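Local coordinates for protein diacylglycerol lipase (Aspergillus oryzae, PDB 5XK2) that probably hydrolyses mono- and diacylglycerols as a class 3 lipase of the alpha/beta-hydrolase fold, captured here in a closed conformation, at residues 92-95 with 96-99; 119-122 with 123-127; 161-164 with 165-169; 184-187 with 188-192; 211-214 with 215-218. All blocks are in the same frame, centred on the assembly; numbering follows the deposited sequence.

Contact 1: residues 92-95 with 96-99; sequences YSIR and NWVT
S93 and N96 meet at the start of helix 94-98, where S93 is the N-cap. The sequence and position of this short helix are consistent with the lid of fungal class 3 lipases. N96 N donates to S93 OG over 3.1 Å at an N-H...O angle of 155°. The hydroxyl faces the helix because OG sits opposite S93's own N (chi1 173°). The exposed N96 amide then folds back over the cap, its CG 3.2 Å from S93 OG; a small polar residue suits this outer corner. W97 N continues the turn with a bond to S93 O of 3.2 Å, while its indole leads away to pack on L154, F120 and, edge-to-face, F103. V98 N bonds to I94 O at 3.1 Å. V98 CG1 just reaches I94 CG2 at 4.5 Å, a loose apolar touch on the buried side, where I94 also meets L154 and F265 and borders the probable catalytic serine elbow. T99 closes the turn: OG1 donates to R95 O at 2.6 Å, from above the carbonyl plane, beside a weak backbone bond. R95 itself turns to the second subunit, where its guanidinium meets Y92 O and D276. Between the two residues a water accepts from R95 NE at 2.9 Å and donates to T99 OG1 at 3.2 Å.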
loop_
_atom_site.group_PDB
_atom_site.type_symbol
_atom_site.label_atom_id
_atom_site.label_comp_id
_atom_site.label_asym_id
_atom_site.label_seq_id
_atom_site.Cartn_x
_atom_site.Cartn_y
_atom_site.Cartn_z
ATOM N N TYR A 92 -4.127 7.506 2.269
ATOM C CA TYR A 92 -2.871 6.887 2.668
ATOM C C TYR A 92 -2.716 5.493 2.087
ATOM O O TYR A 92 -1.587 4.991 1.947
ATOM C CB TYR A 92 -2.756 6.817 4.188
ATOM C CG TYR A 92 -1.349 6.536 4.660
ATOM C CD1 TYR A 92 -0.373 7.534 4.624
ATOM C CD2 TYR A 92 -0.995 5.286 5.147
ATOM C CE1 TYR A 92 0.921 7.284 5.056
ATOM C CE2 TYR A 92 0.291 5.029 5.578
ATOM C CZ TYR A 92 1.244 6.032 5.533
ATOM O OH TYR A 92 2.525 5.778 5.966
ATOM N N SER A 93 -3.823 4.868 1.693
ATOM C CA SER A 93 -3.677 3.501 1.219
ATOM C C SER A 93 -3.359 3.509 -0.264
ATOM O O SER A 93 -4.229 3.726 -1.111
ATOM C CB SER A 93 -4.953 2.689 1.470
ATOM O OG SER A 93 -4.857 1.412 0.856
ATOM N N ILE A 94 -2.103 3.210 -0.569
ATOM C CA ILE A 94 -1.648 3.131 -1.950
ATOM C C ILE A 94 -2.270 1.923 -2.624
ATOM O O ILE A 94 -2.661 1.988 -3.791
ATOM C CB ILE A 94 -0.115 3.032 -2.038
ATOM C CG1 ILE A 94 0.532 4.288 -1.453
ATOM C CG2 ILE A 94 0.323 2.834 -3.486
ATOM C CD1 ILE A 94 0.270 5.556 -2.262
ATOM N N ARG A 95 -2.389 0.820 -1.887
ATOM C CA ARG A 95 -2.972 -0.375 -2.483
ATOM C C ARG A 95 -4.425 -0.118 -2.903
ATOM O O ARG A 95 -4.834 -0.544 -3.974
ATOM C CB ARG A 95 -2.862 -1.589 -1.537
ATOM C CG ARG A 95 -3.749 -1.567 -0.301
ATOM C CD ARG A 95 -3.568 -2.843 0.532
ATOM N NE ARG A 95 -4.189 -4.013 -0.091
ATOM C CZ ARG A 95 -3.992 -5.272 0.296
ATOM N NH1 ARG A 95 -3.191 -5.548 1.318
ATOM N NH2 ARG A 95 -4.607 -6.262 -0.338
ATOM N N ASN A 96 -5.194 0.614 -2.107
ATOM C CA ASN A 96 -6.574 0.886 -2.492
ATOM C C ASN A 96 -6.648 1.797 -3.709
ATOM O O ASN A 96 -7.535 1.663 -4.555
ATOM C CB ASN A 96 -7.346 1.489 -1.322
ATOM C CG ASN A 96 -7.712 0.445 -0.273
ATOM O OD1 ASN A 96 -7.364 -0.733 -0.402
ATOM N ND2 ASN A 96 -8.408 0.876 0.773
ATOM N N TRP A 97 -5.690 2.712 -3.808
ATOM C CA TRP A 97 -5.636 3.636 -4.931
ATOM C C TRP A 97 -5.392 2.894 -6.252
ATOM O O TRP A 97 -5.992 3.216 -7.278
ATOM C CB TRP A 97 -4.534 4.669 -4.679
ATOM C CG TRP A 97 -4.371 5.668 -5.748
ATOM C CD1 TRP A 97 -5.335 6.471 -6.268
ATOM C CD2 TRP A 97 -3.150 6.009 -6.427
ATOM N NE1 TRP A 97 -4.800 7.283 -7.238
ATOM C CE2 TRP A 97 -3.461 7.018 -7.355
ATOM C CE3 TRP A 97 -1.828 5.551 -6.343
ATOM C CZ2 TRP A 97 -2.504 7.578 -8.203
ATOM C CZ3 TRP A 97 -0.877 6.111 -7.186
ATOM C CH2 TRP A 97 -1.219 7.113 -8.102
ATOM N N VAL A 98 -4.493 1.911 -6.229
ATOM C CA VAL A 98 -4.134 1.221 -7.465
ATOM C C VAL A 98 -4.875 -0.087 -7.752
ATOM O O VAL A 98 -4.801 -0.576 -8.881
ATOM C CB VAL A 98 -2.605 0.900 -7.510
ATOM C CG1 VAL A 98 -1.782 2.172 -7.354
ATOM C CG2 VAL A 98 -2.224 -0.129 -6.454
ATOM N N THR A 99 -5.605 -0.639 -6.781
ATOM C CA THR A 99 -6.103 -2.018 -6.924
ATOM C C THR A 99 -7.064 -2.208 -8.111
ATOM O O THR A 99 -7.027 -3.252 -8.767
ATOM C CB THR A 99 -6.761 -2.505 -5.619
ATOM O OG1 THR A 99 -5.728 -2.827 -4.680
ATOM C CG2 THR A 99 -7.592 -3.769 -5.841
HETATM O O HOH W 1 -6.471 -4.234 -1.853
#

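Contact 2: residues 119-122 with 123-127; sequences GFWT and AWKVV
Two tryptophans one turn apart, W121 and W124, lie on one flank of helix 118-138, with the exposed K125 beside them. W121 CG points opposite its backbone N (chi1 -179°), which sends the indole out along the helix flank with one face toward the following turn. Two groups rest on that face. The first is W124, whose CG also stands roughly opposite its own N; its edge approaches W121 as an offset edge-to-face pair, with the six-membered ring of W121 and the five-membered ring of W124 5.0 Å apart at their centroids and the planes at 61°. The closest atoms are W121 CZ3 and W124 CD1, at 3.5 Å. The second is the aliphatic part of K125, whose CG makes a CH-pi contact 3.9 Å from the centroid of the W121 five-membered ring. K125 CD lies only 3.3 Å from W121 NE1, and a bend at chi3 (69°) then turns the rest of the chain off the indole. Lysine fits here because its methylenes cover an aromatic surface while the exposed amine stays with solvent. Beneath the side chains run regular helical bonds, such as K125 N to W121 O at 2.9 Å. T122 keeps its OG1 for L118 O, one turn back, and the small A123 packs close on I158. The buried face of helix 118-138 lies against helix 154-168, with W124 NE1 hydrogen-bonded to D165 OD2 and F120 on A157 and L161, while W124 and V127 reach F88 of strand 83-89 and W121 meets the loop at P108.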
loop_
_atom_site.group_PDB
_atom_site.type_symbol
_atom_site.label_atom_id
_atom_site.label_comp_id
_atom_site.label_asym_id
_atom_site.label_seq_id
_atom_site.Cartn_x
_atom_site.Cartn_y
_atom_site.Cartn_z
ATOM N N GLY A 119 -10.747 10.867 -9.551
ATOM C CA GLY A 119 -10.652 10.739 -8.104
ATOM C C GLY A 119 -10.116 12.002 -7.453
ATOM O O GLY A 119 -10.668 12.500 -6.458
ATOM N N PHE A 120 -9.017 12.518 -7.990
ATOM C CA PHE A 120 -8.381 13.697 -7.401
ATOM C C PHE A 120 -9.239 14.941 -7.613
ATOM O O PHE A 120 -9.327 15.812 -6.729
ATOM C CB PHE A 120 -6.989 13.924 -8.000
ATOM C CG PHE A 120 -6.017 12.817 -7.733
ATOM C CD1 PHE A 120 -5.846 12.307 -6.446
ATOM C CD2 PHE A 120 -5.256 12.294 -8.764
ATOM C CE1 PHE A 120 -4.930 11.276 -6.216
ATOM C CE2 PHE A 120 -4.347 11.276 -8.542
ATOM C CZ PHE A 120 -4.190 10.759 -7.264
ATOM N N TRP A 121 -9.880 15.032 -8.778
ATOM C CA TRP A 121 -10.730 16.190 -9.043
ATOM C C TRP A 121 -11.926 16.163 -8.090
ATOM O O TRP A 121 -12.318 17.190 -7.550
ATOM C CB TRP A 121 -11.209 16.218 -10.502
ATOM C CG TRP A 121 -12.082 17.434 -10.793
ATOM C CD1 TRP A 121 -13.423 17.443 -11.054
ATOM C CD2 TRP A 121 -11.660 18.802 -10.823
ATOM N NE1 TRP A 121 -13.855 18.741 -11.265
ATOM C CE2 TRP A 121 -12.790 19.588 -11.127
ATOM C CE3 TRP A 121 -10.426 19.439 -10.642
ATOM C CZ2 TRP A 121 -12.723 20.978 -11.234
ATOM C CZ3 TRP A 121 -10.360 20.816 -10.751
ATOM C CH2 TRP A 121 -11.502 21.575 -11.048
ATOM N N THR A 122 -12.488 14.977 -7.887
ATOM C CA THR A 122 -13.601 14.807 -6.940
ATOM C C THR A 122 -13.203 15.229 -5.520
ATOM O O THR A 122 -13.961 15.941 -4.841
ATOM C CB THR A 122 -14.101 13.351 -6.939
ATOM O OG1 THR A 122 -14.608 13.034 -8.246
ATOM C CG2 THR A 122 -15.215 13.165 -5.899
ATOM N N ALA A 123 -12.007 14.829 -5.098
ATOM C CA ALA A 123 -11.513 15.179 -3.770
ATOM C C ALA A 123 -11.466 16.699 -3.586
ATOM O O ALA A 123 -11.888 17.220 -2.555
ATOM C CB ALA A 123 -10.140 14.566 -3.536
ATOM N N TRP A 124 -10.949 17.410 -4.584
ATOM C CA TRP A 124 -10.890 18.862 -4.527
ATOM C C TRP A 124 -12.290 19.461 -4.500
ATOM O O TRP A 124 -12.561 20.373 -3.732
ATOM C CB TRP A 124 -10.105 19.400 -5.726
ATOM C CG TRP A 124 -10.335 20.855 -6.078
ATOM C CD1 TRP A 124 -10.756 21.342 -7.286
ATOM C CD2 TRP A 124 -10.123 22.005 -5.239
ATOM N NE1 TRP A 124 -10.826 22.711 -7.250
ATOM C CE2 TRP A 124 -10.431 23.148 -6.012
ATOM C CE3 TRP A 124 -9.693 22.180 -3.913
ATOM C CZ2 TRP A 124 -10.337 24.452 -5.502
ATOM C CZ3 TRP A 124 -9.586 23.469 -3.414
ATOM C CH2 TRP A 124 -9.915 24.589 -4.200
ATOM N N LYS A 125 -13.174 18.931 -5.340
ATOM C CA LYS A 125 -14.538 19.476 -5.425
ATOM C C LYS A 125 -15.298 19.385 -4.099
ATOM O O LYS A 125 -16.112 20.254 -3.801
ATOM C CB LYS A 125 -15.339 18.768 -6.515
ATOM C CG LYS A 125 -14.973 19.189 -7.913
ATOM C CD LYS A 125 -16.116 18.881 -8.860
ATOM C CE LYS A 125 -17.302 19.784 -8.586
ATOM N NZ LYS A 125 -18.531 19.273 -9.249
ATOM N N VAL A 126 -15.033 18.342 -3.324
ATOM C CA VAL A 126 -15.714 18.145 -2.041
ATOM C C VAL A 126 -15.335 19.246 -1.045
ATOM O O VAL A 126 -16.156 19.649 -0.223
ATOM C CB VAL A 126 -15.386 16.745 -1.451
ATOM C CG1 VAL A 126 -15.800 16.645 0.017
ATOM C CG2 VAL A 126 -16.084 15.657 -2.257
ATOM N N VAL A 127 -14.081 19.700 -1.074
ATOM C CA VAL A 127 -13.664 20.769 -0.164
ATOM C C VAL A 127 -13.515 22.177 -0.760
ATOM O O VAL A 127 -13.217 23.134 -0.035
ATOM C CB VAL A 127 -12.341 20.383 0.539
ATOM C CG1 VAL A 127 -12.574 19.210 1.486
ATOM C CG2 VAL A 127 -11.264 20.028 -0.479
#

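Contact 3: residues 161-164 with 165-169; sequences LAAA and DLRTK
The guanidinium of R167 lies flat over the methyl group of A163, one helical turn earlier: A163 CB stands over the centre of the planar group, 4.1 Å from R167 CZ. R167 gets there by running extended from CG to NE back along helix 154-168, with CG 3.2 Å from A163 O. That carbonyl also receives R167 N, at 3.0 Å. L166 lies alongside the helix in the same manner, its CG 3.2 Å from A162 O. D165, by contrast, has CG opposite its own N (chi1 -169°), which takes the carboxylate off toward helix 118-138. The small alanines at 162 to 164 suit a helix pressed between W124, L175 and I192. At the last turn T168 OG1 donates to D165 O at 2.7 Å, in the carbonyl plane and on a lone pair, so the hydroxyl is satisfied by a carbonyl of its own helix. D165 OD1 also pairs with K169 NZ at 3.5 Å, while OD2 is taken by R128 and W124. With two cations and an indole N-H around it, the buried carboxylate would be expected to stay ionised, and R167, partly exposed, has its N-H groups met by A173 O, Q195 and N198.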
loop_
_atom_site.group_PDB
_atom_site.type_symbol
_atom_site.label_atom_id
_atom_site.label_comp_id
_atom_site.label_asym_id
_atom_site.label_seq_id
_atom_site.Cartn_x
_atom_site.Cartn_y
_atom_site.Cartn_z
ATOM N N LEU A 161 -4.456 20.030 -8.826
ATOM C CA LEU A 161 -5.720 20.418 -9.448
ATOM C C LEU A 161 -6.351 21.608 -8.722
ATOM O O LEU A 161 -6.949 22.468 -9.356
ATOM C CB LEU A 161 -6.686 19.240 -9.479
ATOM C CG LEU A 161 -6.251 18.071 -10.364
ATOM C CD1 LEU A 161 -7.219 16.908 -10.174
ATOM C CD2 LEU A 161 -6.200 18.484 -11.853
ATOM N N ALA A 162 -6.229 21.659 -7.397
ATOM C CA ALA A 162 -6.729 22.811 -6.645
ATOM C C ALA A 162 -6.042 24.100 -7.089
ATOM O O ALA A 162 -6.698 25.114 -7.306
ATOM C CB ALA A 162 -6.533 22.606 -5.133
ATOM N N ALA A 163 -4.715 24.071 -7.204
ATOM C CA ALA A 163 -3.991 25.256 -7.645
ATOM C C ALA A 163 -4.462 25.698 -9.037
ATOM O O ALA A 163 -4.669 26.883 -9.275
ATOM C CB ALA A 163 -2.461 24.989 -7.659
ATOM N N ALA A 164 -4.603 24.739 -9.940
ATOM C CA ALA A 164 -5.032 25.023 -11.314
ATOM C C ALA A 164 -6.370 25.763 -11.304
ATOM O O ALA A 164 -6.545 26.799 -11.952
ATOM C CB ALA A 164 -5.151 23.745 -12.105
ATOM N N ASP A 165 -7.305 25.218 -10.539
ATOM C CA ASP A 165 -8.665 25.773 -10.464
ATOM C C ASP A 165 -8.650 27.152 -9.799
ATOM O O ASP A 165 -9.223 28.121 -10.329
ATOM C CB ASP A 165 -9.560 24.782 -9.707
ATOM C CG ASP A 165 -11.043 25.108 -9.796
ATOM O OD1 ASP A 165 -11.468 25.829 -10.722
ATOM O OD2 ASP A 165 -11.793 24.605 -8.934
ATOM N N LEU A 166 -7.996 27.253 -8.640
ATOM C CA LEU A 166 -7.915 28.521 -7.944
ATOM C C LEU A 166 -7.356 29.633 -8.824
ATOM O O LEU A 166 -7.846 30.759 -8.793
ATOM C CB LEU A 166 -7.078 28.374 -6.661
ATOM C CG LEU A 166 -7.799 27.584 -5.571
ATOM C CD1 LEU A 166 -6.833 27.309 -4.405
ATOM C CD2 LEU A 166 -9.034 28.342 -5.034
ATOM N N ARG A 167 -6.339 29.328 -9.632
ATOM C CA ARG A 167 -5.771 30.340 -10.502
ATOM C C ARG A 167 -6.773 30.843 -11.531
ATOM O O ARG A 167 -6.758 32.024 -11.852
ATOM C CB ARG A 167 -4.533 29.798 -11.228
ATOM C CG ARG A 167 -3.339 29.600 -10.301
ATOM C CD ARG A 167 -2.402 28.596 -10.979
ATOM N NE ARG A 167 -1.265 28.283 -10.119
ATOM C CZ ARG A 167 -0.411 27.303 -10.377
ATOM N NH1 ARG A 167 -0.614 26.507 -11.423
ATOM N NH2 ARG A 167 0.618 27.096 -9.566
ATOM N N THR A 168 -7.638 29.963 -12.024
ATOM C CA THR A 168 -8.649 30.409 -12.999
ATOM C C THR A 168 -9.674 31.321 -12.323
ATOM O O THR A 168 -10.445 32.006 -12.988
ATOM C CB THR A 168 -9.385 29.237 -13.687
ATOM O OG1 THR A 168 -10.246 28.535 -12.769
ATOM C CG2 THR A 168 -8.393 28.259 -14.318
ATOM N N LYS A 169 -9.707 31.273 -10.996
ATOM C CA LYS A 169 -10.585 32.109 -10.179
ATOM C C LYS A 169 -9.887 33.357 -9.623
ATOM O O LYS A 169 -10.395 33.993 -8.698
ATOM C CB LYS A 169 -11.198 31.263 -9.067
ATOM C CG LYS A 169 -12.100 30.142 -9.575
ATOM C CD LYS A 169 -12.562 29.266 -8.407
ATOM C CE LYS A 169 -13.313 28.022 -8.849
ATOM N NZ LYS A 169 -14.011 28.163 -10.147
#

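Contact 4: residues 184-187 with 188-192; sequences ANKP and LAEFI
With chi1 at 71°, N185 holds its CG between its own N and carbonyl carbon, which swings OD1 over the start of helix 186-195 to accept from L188 N at 3.1 Å. This is an N-cap bond, and the donor approaches tilted from the amide's carbonyl plane. L188 keeps CG opposite its backbone N (chi1 179°), and the leucine is thereby laid against A184, whose CB is 3.6 Å from L188 CG and 4.1 Å from A189 CB. The methyl of A184 thus packs beside the cap, and a small apolar residue suits that spot. P187 fits the first turn, where a residue without an N-H costs no helical bond, and its carbonyl accepts F191 N at 3.0 Å. On the outer side K186 and E190 cross one turn apart: E190 OE2 lies 3.3 Å from K186 CG, but the charged atoms K186 NZ and E190 OE2 are 4.9 Å apart, so attraction is at most long-range. The asparagine's amide has further work, OD1 taking K115 N and ND2 giving to G113 O. The helix links strands 173-178 and 198-203 in a beta-alpha-beta unit; its inner side rests on helix 154-168, with L188 on L161 and I192 on A164, and A189 faces V219.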
loop_
_atom_site.group_PDB
_atom_site.type_symbol
_atom_site.label_atom_id
_atom_site.label_comp_id
_atom_site.label_asym_id
_atom_site.label_seq_id
_atom_site.Cartn_x
_atom_site.Cartn_y
_atom_site.Cartn_z
ATOM N N ALA A 184 -3.392 15.029 -15.030
ATOM C CA ALA A 184 -3.893 15.789 -16.171
ATOM C C ALA A 184 -3.620 15.095 -17.495
ATOM O O ALA A 184 -2.617 14.411 -17.644
ATOM C CB ALA A 184 -3.245 17.192 -16.186
ATOM N N ASN A 185 -4.497 15.297 -18.473
ATOM C CA ASN A 185 -4.159 14.908 -19.845
ATOM C C ASN A 185 -3.252 15.975 -20.457
ATOM O O ASN A 185 -2.875 16.932 -19.766
ATOM C CB ASN A 185 -5.429 14.657 -20.689
ATOM C CG ASN A 185 -6.216 15.927 -21.027
ATOM O OD1 ASN A 185 -6.007 17.005 -20.470
ATOM N ND2 ASN A 185 -7.173 15.780 -21.956
ATOM N N LYS A 186 -2.855 15.828 -21.719
ATOM C CA LYS A 186 -1.839 16.760 -22.223
ATOM C C LYS A 186 -2.336 18.221 -22.262
ATOM O O LYS A 186 -1.628 19.105 -21.786
ATOM C CB LYS A 186 -1.297 16.327 -23.613
ATOM C CG LYS A 186 0.080 16.955 -23.911
ATOM C CD LYS A 186 0.762 16.343 -25.147
ATOM C CE LYS A 186 2.252 16.692 -25.181
ATOM N NZ LYS A 186 2.993 15.922 -26.227
ATOM N N PRO A 187 -3.545 18.493 -22.813
ATOM C CA PRO A 187 -3.997 19.896 -22.814
ATOM C C PRO A 187 -4.056 20.507 -21.410
ATOM O O PRO A 187 -3.645 21.659 -21.235
ATOM C CB PRO A 187 -5.410 19.811 -23.428
ATOM C CG PRO A 187 -5.368 18.602 -24.268
ATOM C CD PRO A 187 -4.470 17.623 -23.569
ATOM N N LEU A 188 -4.513 19.748 -20.422
ATOM C CA LEU A 188 -4.576 20.300 -19.064
ATOM C C LEU A 188 -3.180 20.484 -18.481
ATOM O O LEU A 188 -2.905 21.476 -17.801
ATOM C CB LEU A 188 -5.420 19.415 -18.149
ATOM C CG LEU A 188 -5.524 19.912 -16.703
ATOM C CD1 LEU A 188 -6.048 21.360 -16.662
ATOM C CD2 LEU A 188 -6.427 18.992 -15.843
ATOM N N ALA A 189 -2.286 19.537 -18.738
ATOM C CA ALA A 189 -0.929 19.708 -18.213
ATOM C C ALA A 189 -0.253 20.923 -18.831
ATOM O O ALA A 189 0.447 21.645 -18.137
ATOM C CB ALA A 189 -0.092 18.467 -18.449
ATOM N N GLU A 190 -0.486 21.177 -20.124
ATOM C CA GLU A 190 0.087 22.378 -20.749
ATOM C C GLU A 190 -0.516 23.648 -20.157
ATOM O O GLU A 190 0.184 24.626 -19.903
ATOM C CB GLU A 190 -0.120 22.362 -22.280
ATOM C CG GLU A 190 0.549 21.140 -22.933
ATOM C CD GLU A 190 0.373 21.086 -24.447
ATOM O OE1 GLU A 190 -0.030 22.108 -25.043
ATOM O OE2 GLU A 190 0.643 20.007 -25.018
ATOM N N PHE A 191 -1.824 23.632 -19.932
ATOM C CA PHE A 191 -2.486 24.773 -19.308
ATOM C C PHE A 191 -1.909 25.088 -17.924
ATOM O O PHE A 191 -1.561 26.242 -17.639
ATOM C CB PHE A 191 -3.992 24.498 -19.214
ATOM C CG PHE A 191 -4.786 25.620 -18.602
ATOM C CD1 PHE A 191 -4.959 26.819 -19.274
ATOM C CD2 PHE A 191 -5.378 25.461 -17.363
ATOM C CE1 PHE A 191 -5.713 27.849 -18.709
ATOM C CE2 PHE A 191 -6.123 26.489 -16.786
ATOM C CZ PHE A 191 -6.288 27.680 -17.455
ATOM N N ILE A 192 -1.796 24.067 -17.074
ATOM C CA ILE A 192 -1.305 24.289 -15.711
ATOM C C ILE A 192 0.147 24.766 -15.740
ATOM O O ILE A 192 0.523 25.718 -15.063
ATOM C CB ILE A 192 -1.444 23.017 -14.858
ATOM C CG1 ILE A 192 -2.927 22.626 -14.751
ATOM C CG2 ILE A 192 -0.792 23.236 -13.481
ATOM C CD1 ILE A 192 -3.165 21.328 -13.983
#

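Contact 5: residues 211-214 with 215-218; sequences LPLL and TMGY
L214 O is gripped twice, by G217 N at 3.0 Å and by a water at 2.8 Å. The same water donates to Y218 O, also at 2.8 Å, and so ties the two ends of the turn together. One residue earlier, M216 N bonds to L213 O at 3.0 Å. In both backbone bonds the donor sits well above the carbonyl plane, as expected of i to i+3 bonds in a tight turn. G217 ends the turn with a positive phi (89°), at backbone angles where a side chain would be jammed against the preceding carbonyl, so glycine suits the place. P212, which follows a cis peptide bond, then meets Y218. P212 CG lies over one face of the Y218 ring, 3.9 Å from the centroid and 15° off the normal, a clear CH-pi contact, while P212 CB reaches Y218 CD2 at 3.4 Å. The rigid proline ring presents its C-H groups to the aromatic face. M216 runs extended from CG, crossing L213 obliquely, so that SD accepts a weak bond from L213 N at 3.5 Å and its methyl touches the leucine. The Y218 hydroxyl is held by F103 O, but the buried Y218 N has no partner. L213 and M216 also pack on L263 of the second subunit. Two overlapping turns, a short 3-10 segment, thus shape the loop between strands 198-203 and 224-227, the same connection that probably carries the acid of a Ser-His-Asp triad in this alpha/beta-hydrolase.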
loop_
_atom_site.group_PDB
_atom_site.type_symbol
_atom_site.label_atom_id
_atom_site.label_comp_id
_atom_site.label_asym_id
_atom_site.label_seq_id
_atom_site.Cartn_x
_atom_site.Cartn_y
_atom_site.Cartn_z
ATOM N N LEU A 211 2.394 7.084 -11.981
ATOM C CA LEU A 211 0.980 6.715 -12.101
ATOM C C LEU A 211 0.093 7.947 -12.056
ATOM O O LEU A 211 0.431 8.934 -11.410
ATOM C CB LEU A 211 0.568 5.763 -10.980
ATOM C CG LEU A 211 1.267 4.405 -10.984
ATOM C CD1 LEU A 211 0.818 3.633 -9.765
ATOM C CD2 LEU A 211 0.958 3.652 -12.272
ATOM N N PRO A 212 -1.037 7.926 -12.779
ATOM C CA PRO A 212 -1.436 6.941 -13.787
ATOM C C PRO A 212 -0.481 6.946 -14.971
ATOM O O PRO A 212 0.357 7.863 -15.120
ATOM C CB PRO A 212 -2.837 7.420 -14.225
ATOM C CG PRO A 212 -3.287 8.344 -13.166
ATOM C CD PRO A 212 -2.058 8.970 -12.582
ATOM N N LEU A 213 -0.596 5.915 -15.798
ATOM C CA LEU A 213 0.318 5.704 -16.913
ATOM C C LEU A 213 0.165 6.711 -18.040
ATOM O O LEU A 213 -0.921 7.266 -18.281
ATOM C CB LEU A 213 0.122 4.308 -17.498
ATOM C CG LEU A 213 0.290 3.109 -16.571
ATOM C CD1 LEU A 213 0.083 1.832 -17.370
ATOM C CD2 LEU A 213 1.669 3.129 -15.967
ATOM N N LEU A 214 1.262 6.911 -18.761
ATOM C CA LEU A 214 1.226 7.638 -20.016
ATOM C C LEU A 214 0.201 7.027 -20.968
ATOM O O LEU A 214 -0.491 7.748 -21.688
ATOM C CB LEU A 214 2.608 7.630 -20.679
ATOM C CG LEU A 214 3.681 8.324 -19.851
ATOM C CD1 LEU A 214 5.077 8.003 -20.385
ATOM C CD2 LEU A 214 3.414 9.829 -19.849
ATOM N N THR A 215 0.121 5.697 -20.984
ATOM C CA THR A 215 -0.783 5.003 -21.904
ATOM C C THR A 215 -2.255 5.170 -21.507
ATOM O O THR A 215 -3.160 4.850 -22.279
ATOM C CB THR A 215 -0.448 3.488 -21.989
ATOM O OG1 THR A 215 -0.358 2.942 -20.669
ATOM C CG2 THR A 215 0.876 3.274 -22.701
ATOM N N MET A 216 -2.492 5.692 -20.304
ATOM C CA MET A 216 -3.842 5.997 -19.853
ATOM C C MET A 216 -4.254 7.438 -20.205
ATOM O O MET A 216 -5.321 7.914 -19.794
ATOM C CB MET A 216 -3.953 5.761 -18.345
ATOM C CG MET A 216 -3.830 4.303 -17.947
ATOM S SD MET A 216 -3.631 4.185 -16.164
ATOM C CE MET A 216 -3.700 2.410 -15.915
ATOM N N GLY A 217 -3.391 8.136 -20.938
ATOM C CA GLY A 217 -3.700 9.481 -21.402
ATOM C C GLY A 217 -3.314 10.606 -20.460
ATOM O O GLY A 217 -3.850 11.710 -20.549
ATOM N N TYR A 218 -2.388 10.331 -19.547
ATOM C CA TYR A 218 -1.935 11.351 -18.610
ATOM C C TYR A 218 -0.513 11.778 -18.908
ATOM O O TYR A 218 0.295 10.986 -19.409
ATOM C CB TYR A 218 -1.992 10.834 -17.175
ATOM C CG TYR A 218 -3.389 10.598 -16.667
ATOM C CD1 TYR A 218 -4.082 11.614 -16.031
ATOM C CD2 TYR A 218 -4.003 9.362 -16.808
ATOM C CE1 TYR A 218 -5.372 11.409 -15.545
ATOM C CE2 TYR A 218 -5.294 9.139 -16.322
ATOM C CZ TYR A 218 -5.958 10.172 -15.687
ATOM O OH TYR A 218 -7.222 9.977 -15.190
HETATM O O HOH W 2 0.214 10.389 -22.128
#

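Contact 3 is the most buried; contacts 1, 2, 4 and 5 mix buried and outer residues. Contacts 2, 3 and 4 are consecutive helix-helix neighbours: contact 3 lies between them, touching contact 2 through the W124-D165 bond and contact 4 through A164 on I192. Contacts 1 and 4 both have polar N-caps, S93 and N185, but contact 1 is tied to the second subunit, whereas contact 4 leans on helix 154-168 and on loops of its own chain, among them contact 5. Contact 5 has no regular helix and relies on tight turns, a CH-pi contact and a water; it meets contact 1 where W97 and V98 pack on L211, and both face the second subunit. Contact 2 is distinguished by two tryptophans meeting edge-to-face.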